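Local coordinates for protein 2-nitropropane dioxygenase (Streptomyces ansochromogenes, PDB 3BW2) that probably uses flavin mononucleotide and molecular oxygen to oxidise and denitrify alkyl nitronates such as propionate 3-nitronate, a poison made by plants and fungi, at residues A[42-51]-A[109-118]; A[118-129]-A[140-151]. All coordinates share one frame; numbering follows the deposited sequence.

Contact 1 of 2, residues A[42-51]-A[109-118]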
loop_
_atom_site.group_PDB
_atom_site.type_symbol
_atom_site.label_atom_id
_atom_site.label_comp_id
_atom_site.label_asym_id
_atom_site.label_seq_id
_atom_site.Cartn_x
_atom_site.Cartn_y
_atom_site.Cartn_z
ATOM N N ALA A 42 -2.474 -25.284 -7.848
ATOM C CA ALA A 42 -2.159 -26.155 -8.980
ATOM C C ALA A 42 -0.982 -25.589 -9.782
ATOM O O ALA A 42 -0.485 -26.220 -10.718
ATOM C CB ALA A 42 -3.394 -26.317 -9.874
ATOM N N GLY A 43 -0.542 -24.390 -9.403
ATOM C CA GLY A 43 0.568 -23.753 -10.087
ATOM C C GLY A 43 1.833 -24.592 -10.085
ATOM O O GLY A 43 2.278 -25.065 -9.040
ATOM N N TYR A 44 2.402 -24.774 -11.272
ATOM C CA TYR A 44 3.623 -25.549 -11.476
ATOM C C TYR A 44 3.470 -27.065 -11.339
ATOM O O TYR A 44 4.443 -27.796 -11.510
ATOM C CB TYR A 44 4.738 -25.044 -10.545
ATOM C CG TYR A 44 4.985 -23.553 -10.665
ATOM C CD1 TYR A 44 5.167 -22.957 -11.915
ATOM C CD2 TYR A 44 5.013 -22.736 -9.539
ATOM C CE1 TYR A 44 5.366 -21.587 -12.040
ATOM C CE2 TYR A 44 5.215 -21.353 -9.650
ATOM C CZ TYR A 44 5.389 -20.788 -10.904
ATOM O OH TYR A 44 5.580 -19.428 -11.031
ATOM N N LYS A 45 2.268 -27.544 -11.026
ATOM C CA LYS A 45 2.051 -28.991 -10.919
ATOM C C LYS A 45 1.460 -29.495 -12.227
ATOM O O LYS A 45 1.032 -28.701 -13.060
ATOM C CB LYS A 45 1.069 -29.335 -9.793
ATOM C CG LYS A 45 1.455 -28.843 -8.407
ATOM C CD LYS A 45 0.770 -29.683 -7.336
ATOM C CE LYS A 45 0.403 -28.867 -6.102
ATOM N NZ LYS A 45 1.515 -28.037 -5.557
ATOM N N THR A 46 1.451 -30.812 -12.416
ATOM C CA THR A 46 0.860 -31.398 -13.613
ATOM C C THR A 46 -0.611 -31.551 -13.261
ATOM O O THR A 46 -0.981 -31.460 -12.087
ATOM C CB THR A 46 1.413 -32.811 -13.924
ATOM O OG1 THR A 46 1.149 -33.680 -12.815
ATOM C CG2 THR A 46 2.910 -32.764 -14.194
ATOM N N ALA A 47 -1.452 -31.774 -14.263
ATOM C CA ALA A 47 -2.877 -31.947 -14.012
ATOM C C ALA A 47 -3.079 -33.130 -13.070
ATOM O O ALA A 47 -3.997 -33.136 -12.242
ATOM C CB ALA A 47 -3.618 -32.186 -15.325
ATOM N N ASP A 48 -2.216 -34.134 -13.195
ATOM C CA ASP A 48 -2.310 -35.312 -12.342
ATOM C C ASP A 48 -1.938 -34.982 -10.905
ATOM O O ASP A 48 -2.602 -35.425 -9.969
ATOM C CB ASP A 48 -1.396 -36.427 -12.848
ATOM C CG ASP A 48 -1.455 -37.664 -11.969
ATOM O OD1 ASP A 48 -2.555 -38.242 -11.829
ATOM O OD2 ASP A 48 -0.405 -38.055 -11.411
ATOM N N GLY A 49 -0.867 -34.214 -10.735
ATOM C CA GLY A 49 -0.441 -33.834 -9.399
ATOM C C GLY A 49 -1.557 -33.086 -8.701
ATOM O O GLY A 49 -1.870 -33.347 -7.543
ATOM N N MET A 50 -2.164 -32.149 -9.419
ATOM C CA MET A 50 -3.265 -31.372 -8.879
ATOM C C MET A 50 -4.403 -32.313 -8.498
ATOM O O MET A 50 -4.962 -32.223 -7.406
ATOM C CB MET A 50 -3.767 -30.373 -9.925
ATOM C CG MET A 50 -5.020 -29.604 -9.509
ATOM S SD MET A 50 -5.749 -28.673 -10.879
ATOM C CE MET A 50 -6.932 -29.859 -11.488
ATOM N N TYR A 51 -4.738 -33.229 -9.401
ATOM C CA TYR A 51 -5.831 -34.156 -9.148
ATOM C C TYR A 51 -5.618 -35.009 -7.902
ATOM O O TYR A 51 -6.559 -35.247 -7.149
ATOM C CB TYR A 51 -6.065 -35.052 -10.366
ATOM C CG TYR A 51 -7.414 -35.745 -10.354
ATOM C CD1 TYR A 51 -8.540 -35.109 -9.829
ATOM C CD2 TYR A 51 -7.574 -37.008 -10.916
ATOM C CE1 TYR A 51 -9.799 -35.714 -9.866
ATOM C CE2 TYR A 51 -8.830 -37.626 -10.962
ATOM C CZ TYR A 51 -9.937 -36.972 -10.437
ATOM O OH TYR A 51 -11.183 -37.569 -10.497
ATOM N N ASP A 109 1.395 -24.281 -18.338
ATOM C CA ASP A 109 1.291 -24.876 -17.007
ATOM C C ASP A 109 0.148 -25.893 -16.895
ATOM O O ASP A 109 -0.533 -25.968 -15.869
ATOM C CB ASP A 109 1.129 -23.774 -15.949
ATOM C CG ASP A 109 1.415 -24.271 -14.539
ATOM O OD1 ASP A 109 2.429 -24.973 -14.356
ATOM O OD2 ASP A 109 0.640 -23.957 -13.608
ATOM N N GLY A 110 -0.055 -26.668 -17.959
ATOM C CA GLY A 110 -1.094 -27.688 -17.971
ATOM C C GLY A 110 -2.520 -27.178 -17.903
ATOM O O GLY A 110 -3.432 -27.917 -17.537
ATOM N N TYR A 111 -2.714 -25.916 -18.264
ATOM C CA TYR A 111 -4.030 -25.282 -18.238
ATOM C C TYR A 111 -5.172 -26.134 -18.809
ATOM O O TYR A 111 -6.177 -26.373 -18.134
ATOM C CB TYR A 111 -3.959 -23.966 -19.006
ATOM C CG TYR A 111 -5.184 -23.098 -18.883
ATOM C CD1 TYR A 111 -5.528 -22.515 -17.665
ATOM C CD2 TYR A 111 -5.974 -22.812 -20.000
ATOM C CE1 TYR A 111 -6.623 -21.659 -17.560
ATOM C CE2 TYR A 111 -7.071 -21.959 -19.907
ATOM C CZ TYR A 111 -7.388 -21.383 -18.687
ATOM O OH TYR A 111 -8.454 -20.513 -18.595
ATOM N N ASP A 112 -5.024 -26.582 -20.052
ATOM C CA ASP A 112 -6.064 -27.383 -20.697
ATOM C C ASP A 112 -6.381 -28.674 -19.956
ATOM O O ASP A 112 -7.548 -29.007 -19.755
ATOM C CB ASP A 112 -5.682 -27.712 -22.148
ATOM C CG ASP A 112 -5.632 -26.478 -23.035
ATOM O OD1 ASP A 112 -6.212 -25.445 -22.648
ATOM O OD2 ASP A 112 -5.026 -26.543 -24.124
ATOM N N ALA A 113 -5.345 -29.399 -19.552
ATOM C CA ALA A 113 -5.531 -30.657 -18.836
ATOM C C ALA A 113 -6.129 -30.426 -17.450
ATOM O O ALA A 113 -6.944 -31.222 -16.969
ATOM C CB ALA A 113 -4.201 -31.389 -18.719
ATOM N N LYS A 114 -5.730 -29.335 -16.805
ATOM C CA LYS A 114 -6.253 -29.030 -15.478
ATOM C C LYS A 114 -7.732 -28.666 -15.557
ATOM O O LYS A 114 -8.521 -29.082 -14.709
ATOM C CB LYS A 114 -5.433 -27.906 -14.836
ATOM C CG LYS A 114 -4.024 -28.364 -14.463
ATOM C CD LYS A 114 -3.134 -27.230 -13.967
ATOM C CE LYS A 114 -1.746 -27.761 -13.621
ATOM N NZ LYS A 114 -0.763 -26.675 -13.350
ATOM N N LEU A 115 -8.112 -27.904 -16.582
ATOM C CA LEU A 115 -9.511 -27.523 -16.760
ATOM C C LEU A 115 -10.360 -28.766 -17.007
ATOM O O LEU A 115 -11.500 -28.856 -16.548
ATOM C CB LEU A 115 -9.674 -26.561 -17.942
ATOM C CG LEU A 115 -9.269 -25.101 -17.733
ATOM C CD1 LEU A 115 -9.563 -24.305 -18.998
ATOM C CD2 LEU A 115 -10.042 -24.513 -16.557
ATOM N N ALA A 116 -9.799 -29.721 -17.741
ATOM C CA ALA A 116 -10.508 -30.962 -18.036
ATOM C C ALA A 116 -10.821 -31.669 -16.719
ATOM O O ALA A 116 -11.930 -32.167 -16.508
ATOM C CB ALA A 116 -9.650 -31.853 -18.931
ATOM N N VAL A 117 -9.838 -31.698 -15.827
ATOM C CA VAL A 117 -10.014 -32.332 -14.528
ATOM C C VAL A 117 -11.057 -31.602 -13.681
ATOM O O VAL A 117 -11.952 -32.222 -13.103
ATOM C CB VAL A 117 -8.679 -32.376 -13.749
ATOM C CG1 VAL A 117 -8.927 -32.776 -12.301
ATOM C CG2 VAL A 117 -7.728 -33.368 -14.408
ATOM N N LEU A 118 -10.939 -30.279 -13.616
ATOM C CA LEU A 118 -11.856 -29.464 -12.822
ATOM C C LEU A 118 -13.288 -29.480 -13.348
ATOM O O LEU A 118 -14.238 -29.263 -12.593
ATOM C CB LEU A 118 -11.330 -28.027 -12.748
ATOM C CG LEU A 118 -9.990 -27.934 -12.007
ATOM C CD1 LEU A 118 -9.341 -26.575 -12.236
ATOM C CD2 LEU A 118 -10.225 -28.190 -10.521
#

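Contact 2 of 2, residues A[118-129]-A[140-151]. With FMN (flavin mononucleotide), chain B.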
loop_
_atom_site.group_PDB
_atom_site.type_symbol
_atom_site.label_atom_id
_atom_site.label_comp_id
_atom_site.label_asym_id
_atom_site.label_seq_id
_atom_site.Cartn_x
_atom_site.Cartn_y
_atom_site.Cartn_z
ATOM N N LEU A 118 -10.939 -30.279 -13.616
ATOM C CA LEU A 118 -11.856 -29.464 -12.822
ATOM C C LEU A 118 -13.288 -29.480 -13.348
ATOM O O LEU A 118 -14.238 -29.263 -12.593
ATOM C CB LEU A 118 -11.330 -28.027 -12.748
ATOM C CG LEU A 118 -9.990 -27.934 -12.007
ATOM C CD1 LEU A 118 -9.341 -26.575 -12.236
ATOM C CD2 LEU A 118 -10.225 -28.190 -10.521
ATOM N N LEU A 119 -13.444 -29.737 -14.642
ATOM C CA LEU A 119 -14.773 -29.789 -15.237
ATOM C C LEU A 119 -15.355 -31.197 -15.162
ATOM O O LEU A 119 -16.567 -31.370 -15.063
ATOM C CB LEU A 119 -14.727 -29.322 -16.694
ATOM C CG LEU A 119 -14.583 -27.812 -16.888
ATOM C CD1 LEU A 119 -14.341 -27.496 -18.358
ATOM C CD2 LEU A 119 -15.846 -27.111 -16.378
ATOM N N ASP A 120 -14.491 -32.206 -15.196
ATOM C CA ASP A 120 -14.960 -33.582 -15.133
ATOM C C ASP A 120 -15.316 -34.010 -13.707
ATOM O O ASP A 120 -16.178 -34.870 -13.504
ATOM C CB ASP A 120 -13.903 -34.522 -15.708
ATOM C CG ASP A 120 -14.359 -35.962 -15.722
ATOM O OD1 ASP A 120 -15.366 -36.260 -16.402
ATOM O OD2 ASP A 120 -13.714 -36.796 -15.050
ATOM N N ASP A 121 -14.654 -33.404 -12.724
ATOM C CA ASP A 121 -14.892 -33.710 -11.315
ATOM C C ASP A 121 -14.853 -32.381 -10.548
ATOM O O ASP A 121 -13.950 -32.139 -9.748
ATOM C CB ASP A 121 -13.793 -34.647 -10.811
ATOM C CG ASP A 121 -14.163 -35.342 -9.519
ATOM O OD1 ASP A 121 -15.185 -34.967 -8.909
ATOM O OD2 ASP A 121 -13.423 -36.263 -9.113
ATOM N N PRO A 122 -15.858 -31.517 -10.769
ATOM C CA PRO A 122 -15.997 -30.192 -10.154
ATOM C C PRO A 122 -15.628 -30.030 -8.680
ATOM O O PRO A 122 -15.933 -30.884 -7.845
ATOM C CB PRO A 122 -17.461 -29.847 -10.403
ATOM C CG PRO A 122 -17.762 -30.552 -11.681
ATOM C CD PRO A 122 -17.104 -31.892 -11.460
ATOM N N VAL A 123 -14.959 -28.921 -8.378
ATOM C CA VAL A 123 -14.589 -28.592 -7.008
ATOM C C VAL A 123 -15.439 -27.372 -6.657
ATOM O O VAL A 123 -15.968 -26.699 -7.543
ATOM C CB VAL A 123 -13.086 -28.261 -6.877
ATOM C CG1 VAL A 123 -12.257 -29.469 -7.314
ATOM C CG2 VAL A 123 -12.738 -27.030 -7.698
ATOM N N PRO A 124 -15.585 -27.067 -5.362
ATOM C CA PRO A 124 -16.395 -25.919 -4.949
ATOM C C PRO A 124 -15.977 -24.549 -5.482
ATOM O O PRO A 124 -16.820 -23.762 -5.917
ATOM C CB PRO A 124 -16.328 -25.984 -3.424
ATOM C CG PRO A 124 -16.160 -27.446 -3.158
ATOM C CD PRO A 124 -15.125 -27.828 -4.188
ATOM N N VAL A 125 -14.680 -24.264 -5.443
ATOM C CA VAL A 125 -14.169 -22.970 -5.883
ATOM C C VAL A 125 -12.888 -23.097 -6.696
ATOM O O VAL A 125 -12.022 -23.913 -6.382
ATOM C CB VAL A 125 -13.860 -22.062 -4.662
ATOM C CG1 VAL A 125 -13.377 -20.687 -5.130
ATOM C CG2 VAL A 125 -15.095 -21.935 -3.773
ATOM N N VAL A 126 -12.778 -22.291 -7.748
ATOM C CA VAL A 126 -11.582 -22.270 -8.585
ATOM C C VAL A 126 -11.193 -20.811 -8.778
ATOM O O VAL A 126 -12.045 -19.974 -9.079
ATOM C CB VAL A 126 -11.827 -22.905 -9.976
ATOM C CG1 VAL A 126 -10.617 -22.664 -10.882
ATOM C CG2 VAL A 126 -12.059 -24.400 -9.832
ATOM N N SER A 127 -9.917 -20.499 -8.580
ATOM C CA SER A 127 -9.450 -19.129 -8.765
ATOM C C SER A 127 -8.361 -19.132 -9.830
ATOM O O SER A 127 -7.709 -20.149 -10.058
ATOM C CB SER A 127 -8.920 -18.537 -7.449
ATOM O OG SER A 127 -7.757 -19.213 -7.003
ATOM N N PHE A 128 -8.176 -17.995 -10.488
ATOM C CA PHE A 128 -7.182 -17.876 -11.548
ATOM C C PHE A 128 -6.202 -16.756 -11.242
ATOM O O PHE A 128 -6.581 -15.734 -10.677
ATOM C CB PHE A 128 -7.878 -17.590 -12.883
ATOM C CG PHE A 128 -8.816 -18.679 -13.326
ATOM C CD1 PHE A 128 -8.382 -19.680 -14.185
ATOM C CD2 PHE A 128 -10.131 -18.710 -12.872
ATOM C CE1 PHE A 128 -9.247 -20.704 -14.588
ATOM C CE2 PHE A 128 -11.000 -19.721 -13.268
ATOM C CZ PHE A 128 -10.556 -20.722 -14.129
ATOM N N HIS A 129 -4.945 -16.952 -11.628
ATOM C CA HIS A 129 -3.916 -15.950 -11.394
ATOM C C HIS A 129 -3.192 -15.650 -12.703
ATOM O O HIS A 129 -3.103 -16.514 -13.579
ATOM C CB HIS A 129 -2.912 -16.459 -10.349
ATOM C CG HIS A 129 -2.334 -15.376 -9.488
ATOM N ND1 HIS A 129 -0.985 -15.091 -9.448
ATOM C CD2 HIS A 129 -2.925 -14.516 -8.624
ATOM C CE1 HIS A 129 -0.770 -14.103 -8.595
ATOM N NE2 HIS A 129 -1.931 -13.737 -8.080
ATOM N N ARG A 140 -18.621 -22.484 -18.315
ATOM C CA ARG A 140 -18.645 -23.930 -18.152
ATOM C C ARG A 140 -18.452 -24.329 -16.688
ATOM O O ARG A 140 -19.109 -25.251 -16.197
ATOM C CB ARG A 140 -17.581 -24.587 -19.032
ATOM C CG ARG A 140 -17.778 -26.089 -19.176
ATOM C CD ARG A 140 -17.085 -26.632 -20.417
ATOM N NE ARG A 140 -17.523 -25.935 -21.624
ATOM C CZ ARG A 140 -17.120 -26.248 -22.852
ATOM N NH1 ARG A 140 -16.271 -27.252 -23.037
ATOM N NH2 ARG A 140 -17.558 -25.553 -23.893
ATOM N N LEU A 141 -17.553 -23.640 -15.988
ATOM C CA LEU A 141 -17.325 -23.943 -14.577
ATOM C C LEU A 141 -18.580 -23.612 -13.775
ATOM O O LEU A 141 -18.957 -24.345 -12.862
ATOM C CB LEU A 141 -16.129 -23.147 -14.035
ATOM C CG LEU A 141 -14.755 -23.700 -14.419
ATOM C CD1 LEU A 141 -13.668 -22.706 -14.029
ATOM C CD2 LEU A 141 -14.533 -25.040 -13.729
ATOM N N ARG A 142 -19.224 -22.505 -14.125
ATOM C CA ARG A 142 -20.444 -22.100 -13.446
ATOM C C ARG A 142 -21.509 -23.183 -13.607
ATOM O O ARG A 142 -22.179 -23.551 -12.642
ATOM C CB ARG A 142 -20.957 -20.782 -14.023
ATOM C CG ARG A 142 -22.305 -20.335 -13.464
ATOM C CD ARG A 142 -22.735 -19.006 -14.071
ATOM N NE ARG A 142 -21.776 -17.942 -13.782
ATOM C CZ ARG A 142 -21.528 -17.479 -12.562
ATOM N NH1 ARG A 142 -22.174 -17.983 -11.522
ATOM N NH2 ARG A 142 -20.635 -16.517 -12.382
ATOM N N ARG A 143 -21.660 -23.696 -14.826
ATOM C CA ARG A 143 -22.649 -24.735 -15.086
ATOM C C ARG A 143 -22.344 -25.982 -14.272
ATOM O O ARG A 143 -23.255 -26.684 -13.837
ATOM C CB ARG A 143 -22.687 -25.104 -16.574
ATOM C CG ARG A 143 -23.081 -23.964 -17.495
ATOM C CD ARG A 143 -23.694 -24.496 -18.783
ATOM N NE ARG A 143 -24.969 -25.165 -18.527
ATOM C CZ ARG A 143 -25.677 -25.819 -19.445
ATOM N NH1 ARG A 143 -25.239 -25.898 -20.694
ATOM N NH2 ARG A 143 -26.827 -26.393 -19.113
ATOM N N ALA A 144 -21.061 -26.257 -14.066
ATOM C CA ALA A 144 -20.656 -27.433 -13.301
ATOM C C ALA A 144 -20.861 -27.220 -11.803
ATOM O O ALA A 144 -20.625 -28.123 -11.003
ATOM C CB ALA A 144 -19.195 -27.768 -13.591
ATOM N N GLY A 145 -21.301 -26.023 -11.428
ATOM C CA GLY A 145 -21.535 -25.734 -10.025
ATOM C C GLY A 145 -20.333 -25.195 -9.264
ATOM O O GLY A 145 -20.332 -25.191 -8.034
ATOM N N THR A 146 -19.313 -24.735 -9.983
ATOM C CA THR A 146 -18.113 -24.196 -9.342
ATOM C C THR A 146 -18.135 -22.668 -9.322
ATOM O O THR A 146 -18.487 -22.038 -10.318
ATOM C CB THR A 146 -16.830 -24.635 -10.093
ATOM O OG1 THR A 146 -16.721 -26.063 -10.077
ATOM C CG2 THR A 146 -15.590 -24.017 -9.446
ATOM N N LEU A 147 -17.762 -22.074 -8.192
ATOM C CA LEU A 147 -17.709 -20.616 -8.094
ATOM C C LEU A 147 -16.337 -20.199 -8.613
ATOM O O LEU A 147 -15.338 -20.879 -8.363
ATOM C CB LEU A 147 -17.896 -20.159 -6.643
ATOM C CG LEU A 147 -19.282 -20.455 -6.058
ATOM C CD1 LEU A 147 -19.345 -19.981 -4.612
ATOM C CD2 LEU A 147 -20.352 -19.763 -6.894
ATOM N N THR A 148 -16.284 -19.087 -9.336
ATOM C CA THR A 148 -15.030 -18.633 -9.915
ATOM C C THR A 148 -14.525 -17.304 -9.366
ATOM O O THR A 148 -15.284 -16.343 -9.225
ATOM C CB THR A 148 -15.153 -18.518 -11.447
ATOM O OG1 THR A 148 -16.230 -17.632 -11.776
ATOM C CG2 THR A 148 -15.424 -19.883 -12.063
ATOM N N LEU A 149 -13.231 -17.273 -9.060
ATOM C CA LEU A 149 -12.570 -16.078 -8.544
ATOM C C LEU A 149 -11.377 -15.748 -9.430
ATOM O O LEU A 149 -10.743 -16.645 -9.982
ATOM C CB LEU A 149 -12.078 -16.308 -7.116
ATOM C CG LEU A 149 -13.071 -16.240 -5.954
ATOM C CD1 LEU A 149 -14.225 -17.193 -6.164
ATOM C CD2 LEU A 149 -12.329 -16.577 -4.675
ATOM N N VAL A 150 -11.079 -14.457 -9.564
ATOM C CA VAL A 150 -9.951 -13.998 -10.365
ATOM C C VAL A 150 -9.292 -12.797 -9.693
ATOM O O VAL A 150 -9.974 -11.891 -9.210
ATOM C CB VAL A 150 -10.390 -13.566 -11.784
ATOM C CG1 VAL A 150 -9.174 -13.123 -12.586
ATOM C CG2 VAL A 150 -11.107 -14.713 -12.493
ATOM N N THR A 151 -7.963 -12.781 -9.662
ATOM C CA THR A 151 -7.248 -11.662 -9.054
ATOM C C THR A 151 -7.153 -10.455 -9.991
ATOM O O THR A 151 -7.008 -10.602 -11.208
ATOM C CB THR A 151 -5.808 -12.067 -8.647
ATOM O OG1 THR A 151 -5.860 -12.951 -7.523
ATOM C CG2 THR A 151 -4.973 -10.829 -8.285
HETATM N N1 FMN B . -1.577 -16.618 -5.431
HETATM C C2 FMN B . -2.107 -17.447 -6.435
HETATM O O2 FMN B . -3.137 -17.124 -7.019
HETATM N N3 FMN B . -1.482 -18.638 -6.770
HETATM C C4 FMN B . -0.327 -19.078 -6.145
HETATM O O4 FMN B . 0.194 -20.159 -6.477
HETATM C C4A FMN B . 0.219 -18.262 -5.116
HETATM N N5 FMN B . 1.363 -18.656 -4.427
HETATM C C5A FMN B . 1.899 -17.885 -3.392
HETATM C C6 FMN B . 3.054 -18.341 -2.704
HETATM C C7 FMN B . 3.648 -17.598 -1.625
HETATM C C7M FMN B . 4.283 -18.496 -0.537
HETATM C C8 FMN B . 2.962 -16.379 -1.268
HETATM C C8M FMN B . 2.937 -15.826 0.156
HETATM C C9 FMN B . 1.812 -15.893 -1.968
HETATM C C9A FMN B . 1.270 -16.650 -3.034
HETATM N N10 FMN B . 0.116 -16.225 -3.745
HETATM C C10 FMN B . -0.424 -17.025 -4.774
HETATM C "C1'" FMN B . -0.469 -14.828 -3.518
HETATM C "C2'" FMN B . -1.691 -14.983 -2.578
HETATM O "O2'" FMN B . -2.819 -15.356 -3.355
HETATM C "C3'" FMN B . -2.068 -13.645 -1.853
HETATM O "O3'" FMN B . -2.312 -12.685 -2.882
HETATM C "C4'" FMN B . -0.977 -13.094 -0.922
HETATM O "O4'" FMN B . -0.501 -14.176 -0.121
HETATM C "C5'" FMN B . -1.548 -11.969 -0.007
HETATM O "O5'" FMN B . -0.537 -11.430 0.891
HETATM P P FMN B . -0.130 -11.982 2.376
HETATM O O1P FMN B . -1.561 -12.366 2.546
HETATM O O2P FMN B . 0.372 -10.556 2.506
HETATM O O3P FMN B . 0.746 -12.963 1.619
HETATM O O HOH W 1 -14.234 -27.349 -10.601
HETATM O O HOH W 2 -19.523 -24.055 -5.499
#

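Contact 1 of 2, residues A[42-51]-A[109-118]
K114 reaches from helix 111-120 into the turn that precedes helix 47-60. Its chain is extended beyond CG, sliding past A47 CA and carrying the ammonium group into a ring of oxygens. NZ donates to A42 O and to K45 O, 2.7 Å each, and to D109 O of its own segment at 2.6 Å; a salt bridge to D109 OD2 completes the set. At A42 O the lysine comes from above the carbonyl plane, while K45 N, closing the type II turn, arrives from the opposite face. The D109 carboxylate also takes Y44 N on the syn lone pair of OD2, 3.0 Å away and fairly straight at 162°.

Between the helices, inclined by 33°, packing is tight around V117: its CG1 meets M50 CE tip to tip (3.6 Å) and lies against Y51 CD1 (3.4 Å). M50 CE is also set crosswise against L118 CG, and A47 faces K114 CG. The outer edge is looser: exposed A113 touches only through CB, on A47 CB, and T46, which caps helix 47-60 through G49 N, barely takes part. With a carboxylate and three carbonyls around a buried amine, K114 is probably charged, and its bonds would help hold the turn beside the flavin site.

Contact 2 of 2, residues A[118-129]-A[140-151]
Strands 125-129 and 147-151 run parallel, 21° apart, tied by alternating bonds from L147 N to P124 O, V126 N to L147 O, L149 N to V126 O and F128 N to L149 O, with a weak last one from T151 N to F128 O. V125 CG1 meets L149 CD1 at 3.7 Å on one face. On the other, V126 CG2 touches T146 CG2, and F128 points its ring edge at L141 CD1, which lies in the ring plane 3.7 Å from CZ. This is the right-handed beta-alpha-beta crossover of a TIM barrel, helix 135-143 covering the sheet through L141. L119 CD2 packs on L141 CD2 at 3.6 Å, and L119 CD1 lies crosswise on R140 CD, on the solvent side, where R140 is exposed.

T146 follows the Schellman motif that ends the helix at G145. With OG1 anti to its carbonyl carbon (chi1 -61°), it donates to V123 O at 2.7 Å, in the carbonyl plane, and also receives a water that bonds L118 O and V123 N. At the C-terminal ends of the strands H129 turns one face to the flavin, its CD2 3.1 Å from FMN O2, while T151 OG1 sits at the ring edge, 3.5 Å from CD2.

The two contacts follow one another along the chain, their centres 13 Å apart on the same side of the chain's centre. Helix 111-120 joins them: contact 1 sets it beside helix 47-60, outside the sheet, and its last turn, from the shared L118 onward, leads into strand 125-129 of contact 2. Helix 47-60 itself lies in sequence between strands 38-41 and 65-70. Direct links are Y51 OH to D121 OD2, 2.9 Å and probably a hydrogen bond, and packing of Y111 on F128. The 42-45 turn follows the C-terminal end of strand 38-41 and H129 ends strand 125-129, the side where TIM-barrel enzymes carry their active sites and where the flavin is bound here.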